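Local coordinates for uncharacterized protein AbaSI (Acinetobacter baumannii, PDB 4PAR) that cuts DNA containing 5-hydroxymethylcytosine, as a modification-specific restriction endonuclease joining a VSR-like nuclease domain to an SRA-like domain, at residues 14-19 and 42-47; 54-59 and 96-101. The protein carries 3 engineered substitutions. One frame throughout, in Å; residues are numbered along the deposited sequence.

Contact 1: 14-19 and 42-47; sequences IRQLGR and LKFVTQ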
loop_
_atom_site.group_PDB
_atom_site.type_symbol
_atom_site.label_atom_id
_atom_site.label_comp_id
_atom_site.label_asym_id
_atom_site.label_seq_id
_atom_site.Cartn_x
_atom_site.Cartn_y
_atom_site.Cartn_z
ATOM N N ILE F 14 -7.240 -8.700 20.837
ATOM C CA ILE F 14 -7.325 -9.462 19.597
ATOM C C ILE F 14 -6.201 -9.091 18.636
ATOM O O ILE F 14 -5.540 -9.968 18.071
ATOM C CB ILE F 14 -8.678 -9.257 18.892
ATOM C CG1 ILE F 14 -9.795 -9.877 19.720
ATOM C CG2 ILE F 14 -8.676 -9.898 17.526
ATOM C CD1 ILE F 14 -9.453 -11.228 20.256
ATOM N N ARG F 15 -5.976 -7.792 18.466
ATOM C CA ARG F 15 -4.949 -7.334 17.533
ATOM C C ARG F 15 -3.523 -7.639 18.003
ATOM O O ARG F 15 -2.645 -7.857 17.174
ATOM C CB ARG F 15 -5.103 -5.836 17.268
ATOM C CG ARG F 15 -6.416 -5.481 16.597
ATOM C CD ARG F 15 -6.485 -4.013 16.263
ATOM N NE ARG F 15 -5.592 -3.674 15.164
ATOM C CZ ARG F 15 -5.479 -2.456 14.649
ATOM N NH1 ARG F 15 -6.203 -1.457 15.140
ATOM N NH2 ARG F 15 -4.641 -2.234 13.646
ATOM N N GLN F 16 -3.282 -7.657 19.311
ATOM C CA GLN F 16 -1.946 -7.995 19.808
ATOM C C GLN F 16 -1.636 -9.467 19.569
ATOM O O GLN F 16 -0.493 -9.833 19.307
ATOM C CB GLN F 16 -1.801 -7.672 21.302
ATOM C CG GLN F 16 -1.819 -6.181 21.648
ATOM C CD GLN F 16 -0.570 -5.430 21.204
ATOM O OE1 GLN F 16 0.517 -5.998 21.098
ATOM N NE2 GLN F 16 -0.727 -4.139 20.950
ATOM N N LEU F 17 -2.662 -10.308 19.662
ATOM C CA LEU F 17 -2.503 -11.741 19.454
ATOM C C LEU F 17 -2.807 -12.116 18.005
ATOM O O LEU F 17 -2.773 -13.290 17.627
ATOM C CB LEU F 17 -3.401 -12.519 20.413
ATOM C CG LEU F 17 -3.127 -12.228 21.885
ATOM C CD1 LEU F 17 -4.083 -12.965 22.788
ATOM C CD2 LEU F 17 -1.701 -12.579 22.237
ATOM N N GLY F 18 -3.109 -11.105 17.200
ATOM C CA GLY F 18 -3.427 -11.308 15.801
ATOM C C GLY F 18 -2.375 -10.830 14.819
ATOM O O GLY F 18 -2.653 -10.701 13.631
ATOM N N ARG F 19 -1.170 -10.554 15.307
ATOM C CA ARG F 19 -0.105 -10.065 14.433
ATOM C C ARG F 19 0.398 -11.181 13.541
ATOM O O ARG F 19 0.363 -12.350 13.926
ATOM C CB ARG F 19 1.065 -9.504 15.237
ATOM C CG ARG F 19 0.792 -8.226 15.992
ATOM C CD ARG F 19 2.069 -7.741 16.637
ATOM N NE ARG F 19 1.833 -6.846 17.764
ATOM C CZ ARG F 19 1.638 -5.541 17.640
ATOM N NH1 ARG F 19 1.634 -4.990 16.433
ATOM N NH2 ARG F 19 1.438 -4.793 18.718
ATOM N N LEU F 42 -2.935 -6.449 33.826
ATOM C CA LEU F 42 -1.589 -6.445 33.265
ATOM C C LEU F 42 -1.600 -6.101 31.781
ATOM O O LEU F 42 -2.084 -6.878 30.964
ATOM C CB LEU F 42 -0.928 -7.810 33.463
ATOM C CG LEU F 42 -0.034 -8.016 34.684
ATOM C CD1 LEU F 42 -0.708 -7.531 35.955
ATOM C CD2 LEU F 42 0.326 -9.486 34.797
ATOM N N LYS F 43 -1.058 -4.942 31.429
ATOM C CA LYS F 43 -0.942 -4.579 30.024
ATOM C C LYS F 43 0.149 -5.426 29.396
ATOM O O LYS F 43 1.134 -5.757 30.056
ATOM C CB LYS F 43 -0.639 -3.085 29.859
ATOM C CG LYS F 43 -0.583 -2.617 28.411
ATOM C CD LYS F 43 -0.385 -1.111 28.304
ATOM C CE LYS F 43 -0.260 -0.675 26.849
ATOM N NZ LYS F 43 -0.093 0.799 26.703
ATOM N N PHE F 44 -0.032 -5.798 28.133
ATOM C CA PHE F 44 0.993 -6.561 27.428
ATOM C C PHE F 44 1.121 -6.115 25.975
ATOM O O PHE F 44 0.178 -5.575 25.390
ATOM C CB PHE F 44 0.703 -8.062 27.501
ATOM C CG PHE F 44 -0.538 -8.484 26.763
ATOM C CD1 PHE F 44 -0.495 -8.780 25.410
ATOM C CD2 PHE F 44 -1.740 -8.607 27.427
ATOM C CE1 PHE F 44 -1.623 -9.166 24.739
ATOM C CE2 PHE F 44 -2.875 -8.994 26.754
ATOM C CZ PHE F 44 -2.816 -9.274 25.411
ATOM N N VAL F 45 2.302 -6.334 25.404
ATOM C CA VAL F 45 2.577 -5.966 24.018
ATOM C C VAL F 45 3.282 -7.126 23.317
ATOM O O VAL F 45 4.194 -7.734 23.881
ATOM C CB VAL F 45 3.463 -4.693 23.920
ATOM C CG1 VAL F 45 3.560 -4.210 22.482
ATOM C CG2 VAL F 45 2.935 -3.592 24.811
ATOM N N THR F 46 2.862 -7.439 22.096
ATOM C CA THR F 46 3.545 -8.460 21.302
ATOM C C THR F 46 4.436 -7.834 20.239
ATOM O O THR F 46 4.093 -6.805 19.660
ATOM C CB THR F 46 2.560 -9.415 20.601
ATOM O OG1 THR F 46 1.645 -8.657 19.800
ATOM C CG2 THR F 46 1.794 -10.252 21.618
ATOM N N GLN F 47 5.573 -8.472 19.985
ATOM C CA GLN F 47 6.522 -8.007 18.982
ATOM C C GLN F 47 7.016 -6.607 19.313
ATOM O O GLN F 47 7.059 -5.726 18.455
ATOM C CB GLN F 47 5.897 -8.048 17.592
ATOM C CG GLN F 47 5.419 -9.422 17.212
ATOM C CD GLN F 47 4.948 -9.492 15.788
ATOM O OE1 GLN F 47 5.029 -8.511 15.048
ATOM N NE2 GLN F 47 4.450 -10.659 15.386
#
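Gln16, in the last turn of helix 7-16, meets Thr46 through both its backbone and its side chain. Its carbonyl O lies close to Thr46 OG1, at a modelled separation too short to be trusted at this resolution. The side chain bends at chi2 (-71°) and slides past that of Thr46 in the opposite direction, so that OE1 takes the backbone N-H of Thr46 in an almost straight bond, N to OE1 2.9 Å. Arg19 NH2 also donates to OE1, at 2.8 Å, and the two donors come from opposite faces of the amide, the arginine from well above its plane. The amide's other end is held too, because NE2 bonds Asn278. Farther back along the side chain, Gln16 CB lies 3.8 Å from Phe44 CE1. Leu17 follows with looser packing, its CD2 reaching both Phe44 CE1 and Thr46 CG2. Arg19, its chain extended from CG to NE, comes next. Its NE donates to Thr46 OG1 at 2.7 Å, with the oxygen close to the guanidinium plane. The arginine stem also runs against the Gln47 amide, CD to OE1 3.4 Å, while Gln47 NE2 is turned to Thr20 O. Tyr28 of the second subunit packs on Leu17, and Val30 of helix 26-37 on Leu17 and Thr46. The arrangement ties the C-terminal end of the first helix to strand 45-51, the first strand of the central mixed sheet in a nuclease domain of the PD-(D/E)XK clan.

Contact 2: 54-59 and 96-101; sequences NKKIAL and LYSISQ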
loop_
_atom_site.group_PDB
_atom_site.type_symbol
_atom_site.label_atom_id
_atom_site.label_comp_id
_atom_site.label_asym_id
_atom_site.label_seq_id
_atom_site.Cartn_x
_atom_site.Cartn_y
_atom_site.Cartn_z
ATOM N N ASN F 54 24.292 -2.509 21.098
ATOM C CA ASN F 54 25.201 -2.192 19.997
ATOM C C ASN F 54 24.860 -1.138 18.958
ATOM O O ASN F 54 25.750 -0.754 18.209
ATOM C CB ASN F 54 25.497 -3.471 19.224
ATOM C CG ASN F 54 24.344 -4.425 19.252
ATOM O OD1 ASN F 54 23.193 -4.048 19.528
ATOM N ND2 ASN F 54 24.630 -5.669 18.952
ATOM N N LYS F 55 23.634 -0.609 19.011
ATOM C CA LYS F 55 22.903 0.049 17.914
ATOM C C LYS F 55 21.970 -0.866 17.117
ATOM O O LYS F 55 21.247 -0.396 16.251
ATOM C CB LYS F 55 23.804 0.693 16.855
ATOM C CG LYS F 55 24.278 -0.285 15.761
ATOM C CD LYS F 55 25.083 0.418 14.692
ATOM C CE LYS F 55 25.707 -0.567 13.677
ATOM N NZ LYS F 55 26.958 -1.265 14.109
ATOM N N LYS F 56 21.995 -2.174 17.354
ATOM C CA LYS F 56 21.142 -3.060 16.570
ATOM C C LYS F 56 19.723 -3.077 17.129
ATOM O O LYS F 56 19.521 -2.913 18.333
ATOM C CB LYS F 56 21.702 -4.500 16.520
ATOM C CG LYS F 56 22.932 -4.659 15.627
ATOM C CD LYS F 56 23.467 -6.092 15.652
ATOM C CE LYS F 56 22.392 -7.088 15.262
ATOM N NZ LYS F 56 22.902 -8.485 15.279
ATOM N N ILE F 57 18.735 -3.266 16.257
ATOM C CA ILE F 57 17.338 -3.297 16.700
ATOM C C ILE F 57 16.830 -4.730 16.793
ATOM O O ILE F 57 16.913 -5.496 15.835
ATOM C CB ILE F 57 16.421 -2.495 15.764
ATOM C CG1 ILE F 57 16.994 -1.093 15.532
ATOM C CG2 ILE F 57 15.006 -2.411 16.338
ATOM C CD1 ILE F 57 16.208 -0.274 14.543
ATOM N N ALA F 58 16.290 -5.073 17.957
ATOM C CA ALA F 58 15.798 -6.414 18.231
ATOM C C ALA F 58 14.310 -6.385 18.523
ATOM O O ALA F 58 13.692 -5.324 18.490
ATOM C CB ALA F 58 16.550 -7.015 19.394
ATOM N N LEU F 59 13.729 -7.546 18.806
ATOM C CA LEU F 59 12.316 -7.603 19.173
ATOM C C LEU F 59 12.001 -8.768 20.095
ATOM O O LEU F 59 12.621 -9.828 20.017
ATOM C CB LEU F 59 11.437 -7.676 17.923
ATOM C CG LEU F 59 11.708 -8.748 16.869
ATOM C CD1 LEU F 59 11.068 -10.077 17.229
ATOM C CD2 LEU F 59 11.197 -8.257 15.527
ATOM N N LEU F 96 17.676 -12.896 21.713
ATOM C CA LEU F 96 18.576 -13.615 20.817
ATOM C C LEU F 96 18.348 -13.238 19.354
ATOM O O LEU F 96 19.196 -13.492 18.497
ATOM C CB LEU F 96 18.406 -15.128 20.991
ATOM C CG LEU F 96 19.040 -15.871 22.171
ATOM C CD1 LEU F 96 19.385 -14.955 23.323
ATOM C CD2 LEU F 96 18.105 -16.972 22.644
ATOM N N TYR F 97 17.205 -12.623 19.070
ATOM C CA TYR F 97 16.814 -12.365 17.688
ATOM C C TYR F 97 16.875 -10.888 17.376
ATOM O O TYR F 97 16.324 -10.074 18.112
ATOM C CB TYR F 97 15.401 -12.879 17.410
ATOM C CG TYR F 97 15.209 -14.360 17.623
ATOM C CD1 TYR F 97 14.929 -14.863 18.885
ATOM C CD2 TYR F 97 15.288 -15.254 16.562
ATOM C CE1 TYR F 97 14.741 -16.211 19.092
ATOM C CE2 TYR F 97 15.101 -16.608 16.758
ATOM C CZ TYR F 97 14.828 -17.080 18.028
ATOM O OH TYR F 97 14.638 -18.422 18.251
ATOM N N SER F 98 17.528 -10.546 16.271
ATOM C CA SER F 98 17.711 -9.149 15.907
ATOM C C SER F 98 17.364 -8.910 14.444
ATOM O O SER F 98 16.986 -9.832 13.732
ATOM C CB SER F 98 19.147 -8.718 16.190
ATOM O OG SER F 98 20.065 -9.603 15.576
ATOM N N ILE F 99 17.488 -7.664 14.001
ATOM C CA ILE F 99 17.179 -7.307 12.625
ATOM C C ILE F 99 18.442 -6.825 11.930
ATOM O O ILE F 99 19.282 -6.177 12.554
ATOM C CB ILE F 99 16.110 -6.204 12.559
ATOM C CG1 ILE F 99 14.975 -6.506 13.534
ATOM C CG2 ILE F 99 15.582 -6.044 11.144
ATOM C CD1 ILE F 99 14.286 -7.827 13.272
ATOM N N SER F 100 18.582 -7.140 10.646
ATOM C CA SER F 100 19.718 -6.644 9.871
ATOM C C SER F 100 19.738 -5.118 9.861
ATOM O O SER F 100 18.693 -4.481 9.728
ATOM C CB SER F 100 19.674 -7.189 8.441
ATOM O OG SER F 100 18.339 -7.313 7.979
ATOM N N GLN F 101 20.930 -4.543 10.013
ATOM C CA GLN F 101 21.099 -3.088 10.087
ATOM C C GLN F 101 20.498 -2.367 8.887
ATOM O O GLN F 101 20.084 -1.214 8.994
ATOM C CB GLN F 101 22.581 -2.723 10.212
ATOM C CG GLN F 101 23.177 -2.928 11.601
ATOM C CD GLN F 101 23.499 -4.384 11.908
ATOM O OE1 GLN F 101 22.808 -5.300 11.459
ATOM N NE2 GLN F 101 24.559 -4.601 12.678
#
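Lys56 NZ is held by two groups, a hydrogen bond to Ser98 OG (3.1 Å) across the contact and a salt bridge to Glu86 on the neighbouring strand 85-87. The ammonium gets there by a bend at chi3 (56°), and the stem crosses the Gln101 amide on the way, CG lying 3.4 Å from NE2. Ser98 OG stands between its own backbone N and carbonyl carbon (chi1 53°), which presents it to the lysine; it also has a weak bond with the backbone O of Glu86. At the base of the lysine, an Asx turn fixes the approach to the strand: Asn54 OD1 accepts from Lys56 N at 3.1 Å. Between the backbones the bond is from Ile99 N to Ile57 O, 2.9 Å, with the N-H bent well off the line although the donor sits nearly straight ahead of the carbonyl. One residue along, Ala58 and Ser98 form a single bridge with CA atoms 4.1 Å apart, and Ala58 CB sits beside Tyr97 O. The strand directions are 136° apart, far enough from antiparallel to suit so brief a pairing. Ile99 CG1 lies against Ile57 O, and its CD1 meets Leu59 CD2 at 3.8 Å, the two side chains crossing at about a right angle. Met85 touches both, adding to this apolar cluster. What results is a skewed junction between two beta sheets: the small antiparallel pair 85-87 and 97-99 is fastened to the start of strand 57-64 in the central sheet of the nuclease domain.

In the fold
Contacts 1 and 2 attach different elements to adjacent strands of one five-stranded mixed sheet. In contact 1 the end of helix 7-16 is tied to strand 45-51; in contact 2 the strand 97-99 leans on strand 57-64, the antiparallel neighbour of 45-51 in the sheet. Their centres are 20 Å apart and their nearest atoms about 5 Å, without touching. Along the chain they come in series, the first closing before the second opens. Contact 1 comes nearer the bound DNA, its nearest atom about 5 Å away against about 12 Å for contact 2. The second subunit also packs against the helix end of contact 1, whereas no other protein chain touches contact 2.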